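Local coordinates for TCR beta chain (Gallus gallus, PDB 6LIR), which pairs with the alpha chain to form the chicken alpha-beta T-cell receptor, which probably recognises peptide antigens presented by MHC molecules, at residues K134-L139 with R184-A189; V140-G145 with S180-L185. One frame throughout, in Å; residues are numbered along the deposited sequence.

Contact 1 of 2, residues K134-L139 with R184-A189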
ATOM      1  N   LYS B 134      -0.570  -6.192 -28.228  1.00 44.28           N
ATOM      2  CA  LYS B 134      -0.694  -7.000 -27.019  1.00 37.19           C
ATOM      3  C   LYS B 134      -2.107  -7.490 -26.733  1.00 44.67           C
ATOM      4  O   LYS B 134      -2.291  -8.256 -25.780  1.00 42.34           O
ATOM      5  CB  LYS B 134      -0.206  -6.207 -25.797  1.00 39.95           C
ATOM      6  CG  LYS B 134       1.126  -5.506 -25.986  1.00 38.93           C
ATOM      7  CD  LYS B 134       2.259  -6.501 -26.116  1.00 42.05           C
ATOM      8  CE  LYS B 134       3.600  -5.791 -26.100  1.00 47.09           C
ATOM      9  NZ  LYS B 134       4.744  -6.743 -26.073  1.00 49.24           N
ATOM     10  N   LYS B 135      -3.102  -7.068 -27.516  1.00 45.09           N
ATOM     11  CA  LYS B 135      -4.508  -7.401 -27.256  1.00 47.19           C
ATOM     12  C   LYS B 135      -4.925  -6.997 -25.842  1.00 45.64           C
ATOM     13  O   LYS B 135      -5.802  -7.614 -25.235  1.00 42.82           O
ATOM     14  CB  LYS B 135      -4.794  -8.881 -27.521  1.00 49.49           C
ATOM     15  CG  LYS B 135      -5.108  -9.161 -28.995  1.00 59.88           C
ATOM     16  CD  LYS B 135      -5.479 -10.616 -29.253  1.00 64.09           C
ATOM     17  CE  LYS B 135      -6.744 -11.019 -28.508  1.00 68.95           C
ATOM     18  NZ  LYS B 135      -7.705 -11.748 -29.390  1.00 68.93           N
ATOM     19  N   LYS B 136      -4.290  -5.954 -25.309  1.00 39.55           N
ATOM     20  CA  LYS B 136      -4.654  -5.398 -24.017  1.00 43.91           C
ATOM     21  C   LYS B 136      -4.606  -3.882 -24.098  1.00 41.72           C
ATOM     22  O   LYS B 136      -3.865  -3.308 -24.900  1.00 40.69           O
ATOM     23  CB  LYS B 136      -3.714  -5.875 -22.896  1.00 43.07           C
ATOM     24  CG  LYS B 136      -3.588  -7.379 -22.757  1.00 38.55           C
ATOM     25  CD  LYS B 136      -2.410  -7.747 -21.870  1.00 43.79           C
ATOM     26  CE  LYS B 136      -2.095  -9.231 -21.961  1.00 48.08           C
ATOM     27  NZ  LYS B 136      -0.880  -9.584 -21.175  1.00 58.04           N
ATOM     28  N   ALA B 137      -5.413  -3.238 -23.260  1.00 39.51           N
ATOM     29  CA  ALA B 137      -5.425  -1.789 -23.124  1.00 36.93           C
ATOM     30  C   ALA B 137      -4.972  -1.424 -21.721  1.00 40.73           C
ATOM     31  O   ALA B 137      -5.548  -1.899 -20.737  1.00 37.98           O
ATOM     32  CB  ALA B 137      -6.817  -1.211 -23.404  1.00 38.64           C
ATOM     33  N   THR B 138      -3.950  -0.582 -21.623  1.00 35.75           N
ATOM     34  CA  THR B 138      -3.532  -0.055 -20.334  1.00 37.90           C
ATOM     35  C   THR B 138      -4.090   1.354 -20.196  1.00 39.80           C
ATOM     36  O   THR B 138      -3.804   2.225 -21.024  1.00 42.82           O
ATOM     37  CB  THR B 138      -2.010  -0.046 -20.193  1.00 38.41           C
ATOM     38  OG1 THR B 138      -1.494  -1.370 -20.388  1.00 37.85           O
ATOM     39  CG2 THR B 138      -1.608   0.448 -18.806  1.00 33.02           C
ATOM     40  N   LEU B 139      -4.867   1.574 -19.143  1.00 38.12           N
ATOM     41  CA  LEU B 139      -5.432   2.877 -18.835  1.00 36.99           C
ATOM     42  C   LEU B 139      -4.615   3.475 -17.702  1.00 37.66           C
ATOM     43  O   LEU B 139      -4.532   2.888 -16.616  1.00 44.20           O
ATOM     44  CB  LEU B 139      -6.902   2.766 -18.431  1.00 39.77           C
ATOM     45  CG  LEU B 139      -7.836   1.966 -19.337  1.00 42.39           C
ATOM     46  CD1 LEU B 139      -9.239   1.936 -18.742  1.00 44.17           C
ATOM     47  CD2 LEU B 139      -7.856   2.561 -20.728  1.00 44.15           C
ATOM     48  N   ARG B 184      -2.352   2.388 -12.960  1.00 37.46           N
ATOM     49  CA  ARG B 184      -2.586   1.750 -14.245  1.00 41.89           C
ATOM     50  C   ARG B 184      -3.603   0.637 -14.068  1.00 41.21           C
ATOM     51  O   ARG B 184      -3.491  -0.166 -13.136  1.00 39.05           O
ATOM     52  CB  ARG B 184      -1.279   1.214 -14.836  1.00 38.97           C
ATOM     53  CG  ARG B 184      -0.342   2.318 -15.300  1.00 42.82           C
ATOM     54  CD  ARG B 184       1.071   2.150 -14.751  1.00 49.30           C
ATOM     55  NE  ARG B 184       1.097   2.112 -13.295  1.00 48.30           N
ATOM     56  CZ  ARG B 184       2.003   2.726 -12.540  1.00 44.58           C
ATOM     57  NH1 ARG B 184       2.968   3.447 -13.094  1.00 47.13           N
ATOM     58  NH2 ARG B 184       1.936   2.621 -11.225  1.00 44.92           N
ATOM     59  N   LEU B 185      -4.612   0.619 -14.932  1.00 34.67           N
ATOM     60  CA  LEU B 185      -5.539  -0.500 -15.051  1.00 37.25           C
ATOM     61  C   LEU B 185      -5.352  -1.108 -16.434  1.00 38.21           C
ATOM     62  O   LEU B 185      -5.660  -0.467 -17.445  1.00 36.42           O
ATOM     63  CB  LEU B 185      -6.984  -0.049 -14.836  1.00 36.77           C
ATOM     64  CG  LEU B 185      -8.082  -1.019 -15.286  1.00 39.85           C
ATOM     65  CD1 LEU B 185      -7.971  -2.360 -14.564  1.00 38.43           C
ATOM     66  CD2 LEU B 185      -9.470  -0.410 -15.087  1.00 37.66           C
ATOM     67  N   ARG B 186      -4.842  -2.335 -16.481  1.00 37.48           N
ATOM     68  CA  ARG B 186      -4.648  -3.050 -17.737  1.00 38.23           C
ATOM     69  C   ARG B 186      -5.773  -4.057 -17.926  1.00 40.78           C
ATOM     70  O   ARG B 186      -6.029  -4.880 -17.041  1.00 39.75           O
ATOM     71  CB  ARG B 186      -3.288  -3.752 -17.779  1.00 35.41           C
ATOM     72  CG  ARG B 186      -2.861  -4.135 -19.201  1.00 34.35           C
ATOM     73  CD  ARG B 186      -1.410  -4.593 -19.289  1.00 35.84           C
ATOM     74  NE  ARG B 186      -0.892  -4.448 -20.654  1.00 35.00           N
ATOM     75  CZ  ARG B 186       0.198  -5.053 -21.117  1.00 39.72           C
ATOM     76  NH1 ARG B 186       0.898  -5.858 -20.331  1.00 37.52           N
ATOM     77  NH2 ARG B 186       0.589  -4.856 -22.371  1.00 38.01           N
ATOM     78  N   ILE B 187      -6.463  -3.972 -19.065  1.00 40.19           N
ATOM     79  CA  ILE B 187      -7.601  -4.835 -19.349  1.00 43.47           C
ATOM     80  C   ILE B 187      -7.424  -5.481 -20.717  1.00 44.63           C
ATOM     81  O   ILE B 187      -6.652  -5.014 -21.557  1.00 46.32           O
ATOM     82  CB  ILE B 187      -8.927  -4.052 -19.305  1.00 45.42           C
ATOM     83  CG1 ILE B 187      -8.892  -2.932 -20.345  1.00 41.59           C
ATOM     84  CG2 ILE B 187      -9.170  -3.486 -17.910  1.00 36.50           C
ATOM     85  CD1 ILE B 187     -10.111  -2.053 -20.340  1.00 43.92           C
ATOM     86  N   SER B 188      -8.158  -6.574 -20.930  1.00 42.81           N
ATOM     87  CA  SER B 188      -8.187  -7.226 -22.232  1.00 47.23           C
ATOM     88  C   SER B 188      -8.787  -6.298 -23.286  1.00 48.17           C
ATOM     89  O   SER B 188      -9.576  -5.401 -22.980  1.00 45.23           O
ATOM     90  CB  SER B 188      -8.988  -8.525 -22.156  1.00 45.20           C
ATOM     91  OG  SER B 188     -10.368  -8.246 -22.000  1.00 51.01           O
ATOM     92  N   ALA B 189      -8.380  -6.508 -24.544  1.00 46.36           N
ATOM     93  CA  ALA B 189      -8.948  -5.737 -25.648  1.00 44.40           C
ATOM     94  C   ALA B 189     -10.466  -5.892 -25.733  1.00 43.52           C
ATOM     95  O   ALA B 189     -11.180  -4.915 -25.992  1.00 45.55           O
ATOM     96  CB  ALA B 189      -8.287  -6.148 -26.963  1.00 42.12           C
TER
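The guanidinium of Arg186 lies under the side chain of Lys136, whose CD sits 3.8 Å above the guanidinium plane, over its centre. Lys134 comes to the edge, its CG 3.7 Å from Arg186 NH2. Thr138 OG1 approaches obliquely, 3.1 Å from Arg186 NE, and is hydrogen-bonded to Glu130. Arg186 has CG anti to the backbone N (chi1 -162°) and runs extended to NE, which carries the charged end across Thr138 to the aliphatic parts of the two lysines. Lys136 NZ and Arg186 NH1 are only 4.2 Å apart, but acids lie close by. Arg186 bridges to Glu130 and to Asp135 of the TCR alpha chain, and Lys136 NZ to Glu164 of that chain. With an alanine in place of Arg186, Glu130 and the alpha-chain Asp135 would probably lose this positive mate, and the Lys136 chain its guanidinium neighbour.

The backbones form an antiparallel ladder. Ala137 and Ile187 exchange two N-H...O bonds, as do Leu139 and Leu185. Where strand 184-188 ends and strand 136-139 begins, Ala189 N gives a further bond of 2.9 Å to Lys135 O. On the other face, Ala137 CB meets Ile187 CG1 at 4.1 Å, and Leu139 CD1 lies 4.3 Å from Leu185 CD2.

That apolar face packs on Phe199 of strand 198-207, Trp155 of strand 152-157 and Trp192 of helix 189-192, within the core of the immunoglobulin constant domain. The Thr138 and Arg186 face meets the alpha chain. Helix 128-134 leads into one strand, and helix 189-192 follows the other, with Ser188 as its N-cap.

Contact 2 of 2, residues V140-G145 with S180-L185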
ATOM      1  N   VAL B 140      -3.993   4.618 -17.958  1.00 30.18           N
ATOM      2  CA  VAL B 140      -3.161   5.274 -16.963  1.00 31.68           C
ATOM      3  C   VAL B 140      -3.925   6.468 -16.417  1.00 37.04           C
ATOM      4  O   VAL B 140      -4.260   7.402 -17.156  1.00 37.35           O
ATOM      5  CB  VAL B 140      -1.811   5.694 -17.555  1.00 34.83           C
ATOM      6  CG1 VAL B 140      -0.903   6.223 -16.462  1.00 34.56           C
ATOM      7  CG2 VAL B 140      -1.167   4.511 -18.267  1.00 34.06           C
ATOM      8  N   CYS B 141      -4.195   6.436 -15.120  1.00 35.45           N
ATOM      9  CA  CYS B 141      -4.752   7.570 -14.408  1.00 34.40           C
ATOM     10  C   CYS B 141      -3.624   8.288 -13.690  1.00 36.17           C
ATOM     11  O   CYS B 141      -2.858   7.658 -12.954  1.00 39.85           O
ATOM     12  CB  CYS B 141      -5.815   7.106 -13.414  1.00 37.44           C
ATOM     13  SG  CYS B 141      -6.551   8.420 -12.446  1.00 44.43           S
ATOM     14  N   LEU B 142      -3.530   9.597 -13.884  1.00 34.84           N
ATOM     15  CA  LEU B 142      -2.489  10.393 -13.251  1.00 41.93           C
ATOM     16  C   LEU B 142      -3.128  11.442 -12.355  1.00 43.63           C
ATOM     17  O   LEU B 142      -3.945  12.247 -12.815  1.00 45.62           O
ATOM     18  CB  LEU B 142      -1.593  11.061 -14.297  1.00 43.44           C
ATOM     19  CG  LEU B 142      -0.604  12.109 -13.775  1.00 44.62           C
ATOM     20  CD1 LEU B 142       0.495  11.467 -12.940  1.00 47.29           C
ATOM     21  CD2 LEU B 142       0.000  12.915 -14.920  1.00 51.50           C
ATOM     22  N   ALA B 143      -2.737  11.450 -11.087  1.00 39.48           N
ATOM     23  CA  ALA B 143      -3.073  12.536 -10.182  1.00 44.47           C
ATOM     24  C   ALA B 143      -1.804  13.340  -9.956  1.00 45.44           C
ATOM     25  O   ALA B 143      -0.790  12.791  -9.516  1.00 46.69           O
ATOM     26  CB  ALA B 143      -3.633  12.008  -8.862  1.00 40.10           C
ATOM     27  N   SER B 144      -1.857  14.634 -10.262  1.00 43.97           N
ATOM     28  CA  SER B 144      -0.693  15.490 -10.111  1.00 47.58           C
ATOM     29  C   SER B 144      -1.128  16.848  -9.584  1.00 49.75           C
ATOM     30  O   SER B 144      -2.308  17.209  -9.627  1.00 48.70           O
ATOM     31  CB  SER B 144       0.054  15.658 -11.440  1.00 43.93           C
ATOM     32  OG  SER B 144      -0.842  16.020 -12.478  1.00 48.06           O
ATOM     33  N   GLY B 145      -0.152  17.609  -9.100  1.00 58.50           N
ATOM     34  CA  GLY B 145      -0.409  18.952  -8.637  1.00 61.08           C
ATOM     35  C   GLY B 145      -0.803  19.070  -7.183  1.00 63.04           C
ATOM     36  O   GLY B 145      -1.098  20.184  -6.733  1.00 66.30           O
ATOM     37  N   SER B 180       2.897  13.876  -7.450  1.00 48.58           N
ATOM     38  CA  SER B 180       2.034  13.166  -8.382  1.00 46.48           C
ATOM     39  C   SER B 180       1.911  11.708  -7.955  1.00 45.12           C
ATOM     40  O   SER B 180       2.725  11.194  -7.185  1.00 43.68           O
ATOM     41  CB  SER B 180       2.561  13.254  -9.823  1.00 49.84           C
ATOM     42  OG  SER B 180       3.684  12.411 -10.009  1.00 52.65           O
ATOM     43  N   LEU B 181       0.892  11.037  -8.489  1.00 43.26           N
ATOM     44  CA  LEU B 181       0.660   9.625  -8.218  1.00 42.03           C
ATOM     45  C   LEU B 181       0.012   9.003  -9.446  1.00 42.13           C
ATOM     46  O   LEU B 181      -0.834   9.625 -10.090  1.00 41.28           O
ATOM     47  CB  LEU B 181      -0.221   9.414  -6.977  1.00 40.13           C
ATOM     48  CG  LEU B 181      -0.208   7.999  -6.385  1.00 42.79           C
ATOM     49  CD1 LEU B 181       1.079   7.738  -5.607  1.00 39.01           C
ATOM     50  CD2 LEU B 181      -1.427   7.756  -5.504  1.00 45.38           C
ATOM     51  N   THR B 182       0.411   7.777  -9.766  1.00 42.75           N
ATOM     52  CA  THR B 182      -0.010   7.121 -10.994  1.00 43.58           C
ATOM     53  C   THR B 182      -0.652   5.779 -10.682  1.00 40.58           C
ATOM     54  O   THR B 182      -0.177   5.037  -9.818  1.00 43.71           O
ATOM     55  CB  THR B 182       1.184   6.921 -11.947  1.00 46.59           C
ATOM     56  OG1 THR B 182       1.793   8.188 -12.227  1.00 48.02           O
ATOM     57  CG2 THR B 182       0.742   6.284 -13.255  1.00 40.49           C
ATOM     58  N   SER B 183      -1.713   5.455 -11.418  1.00 37.72           N
ATOM     59  CA  SER B 183      -2.354   4.153 -11.317  1.00 39.20           C
ATOM     60  C   SER B 183      -2.665   3.654 -12.715  1.00 40.18           C
ATOM     61  O   SER B 183      -3.164   4.409 -13.554  1.00 41.09           O
ATOM     62  CB  SER B 183      -3.644   4.217 -10.493  1.00 37.84           C
ATOM     63  OG  SER B 183      -4.169   2.915 -10.309  1.00 41.46           O
ATOM     64  N   ARG B 184      -2.352   2.388 -12.960  1.00 37.46           N
ATOM     65  CA  ARG B 184      -2.586   1.750 -14.245  1.00 41.89           C
ATOM     66  C   ARG B 184      -3.603   0.637 -14.068  1.00 41.21           C
ATOM     67  O   ARG B 184      -3.491  -0.166 -13.136  1.00 39.05           O
ATOM     68  CB  ARG B 184      -1.279   1.214 -14.836  1.00 38.97           C
ATOM     69  CG  ARG B 184      -0.342   2.318 -15.300  1.00 42.82           C
ATOM     70  CD  ARG B 184       1.071   2.150 -14.751  1.00 49.30           C
ATOM     71  NE  ARG B 184       1.097   2.112 -13.295  1.00 48.30           N
ATOM     72  CZ  ARG B 184       2.003   2.726 -12.540  1.00 44.58           C
ATOM     73  NH1 ARG B 184       2.968   3.447 -13.094  1.00 47.13           N
ATOM     74  NH2 ARG B 184       1.936   2.621 -11.225  1.00 44.92           N
ATOM     75  N   LEU B 185      -4.612   0.619 -14.932  1.00 34.67           N
ATOM     76  CA  LEU B 185      -5.539  -0.500 -15.051  1.00 37.25           C
ATOM     77  C   LEU B 185      -5.352  -1.108 -16.434  1.00 38.21           C
ATOM     78  O   LEU B 185      -5.660  -0.467 -17.445  1.00 36.42           O
ATOM     79  CB  LEU B 185      -6.984  -0.049 -14.836  1.00 36.77           C
ATOM     80  CG  LEU B 185      -8.082  -1.019 -15.286  1.00 39.85           C
ATOM     81  CD1 LEU B 185      -7.971  -2.360 -14.564  1.00 38.43           C
ATOM     82  CD2 LEU B 185      -9.470  -0.410 -15.087  1.00 37.66           C
TER
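Two central strands of the four-stranded sheet of the C1-set immunoglobulin domain pair here, antiparallel, and one of them carries a cysteine of the intradomain disulfide. Cys141 and Ser183 exchange two backbone bonds, Cys141 N to Ser183 O at 2.8 Å and Ser183 N back to Cys141 O. Ala143 and Leu181 form the next such pair, with Leu181 N 2.6 Å from Ala143 O. CA-H...O contacts fill in between, among them Thr182 CA to Cys141 O.

Val140, Leu142, Thr182 and Arg184 share one face. Val140 CG1 meets Thr182 CG2 at 3.6 Å, while its other branch, CG2, lies alongside Arg184 CG at 3.8 Å. Thr182 CG2 is anti to the backbone N (chi1 -57° for OG1), which brings it over one face of the Arg184 guanidinium, toward the rim. Leu142 crosses Thr182 and sets CD1 3.6 Å from OG1. The alpha chain packs on this side through Leu120, Leu168, Thr170 and Trp172. Arg184 is salt-bridged to Asp169 of its own chain.

Cys141 turns to the domain interior, bonds to Cys201 and packs on Trp155. Ser183 points inward too, and its OG is hydrogen-bonded to Thr168 and Trp155. The chemistry thus divides by face: a covalent cross-link and the bond from Ser183 to Trp155 tie the sheet to its partner inside the domain, while methyl groups and a paired arginine meet the alpha chain.

From the N terminus, the chain passes the variable domain and enters the constant domain before reaching 134-139, the first half of contact 1. It runs straight on into 140-145, the first half of contact 2, along strand 136-146. It then travels through strands 152-157, 160-162 and 166-175 and comes back along strand 178-188. Contact 2 closes the inner loop, 34 residues between its segments; contact 1 closes the outer one, 44 residues, and so encloses it. The two meet at Arg184 and Leu185, with centres 16 Å apart, as successive lengths of one ladder. Together they fix the middle of the sheet that faces the alpha chain.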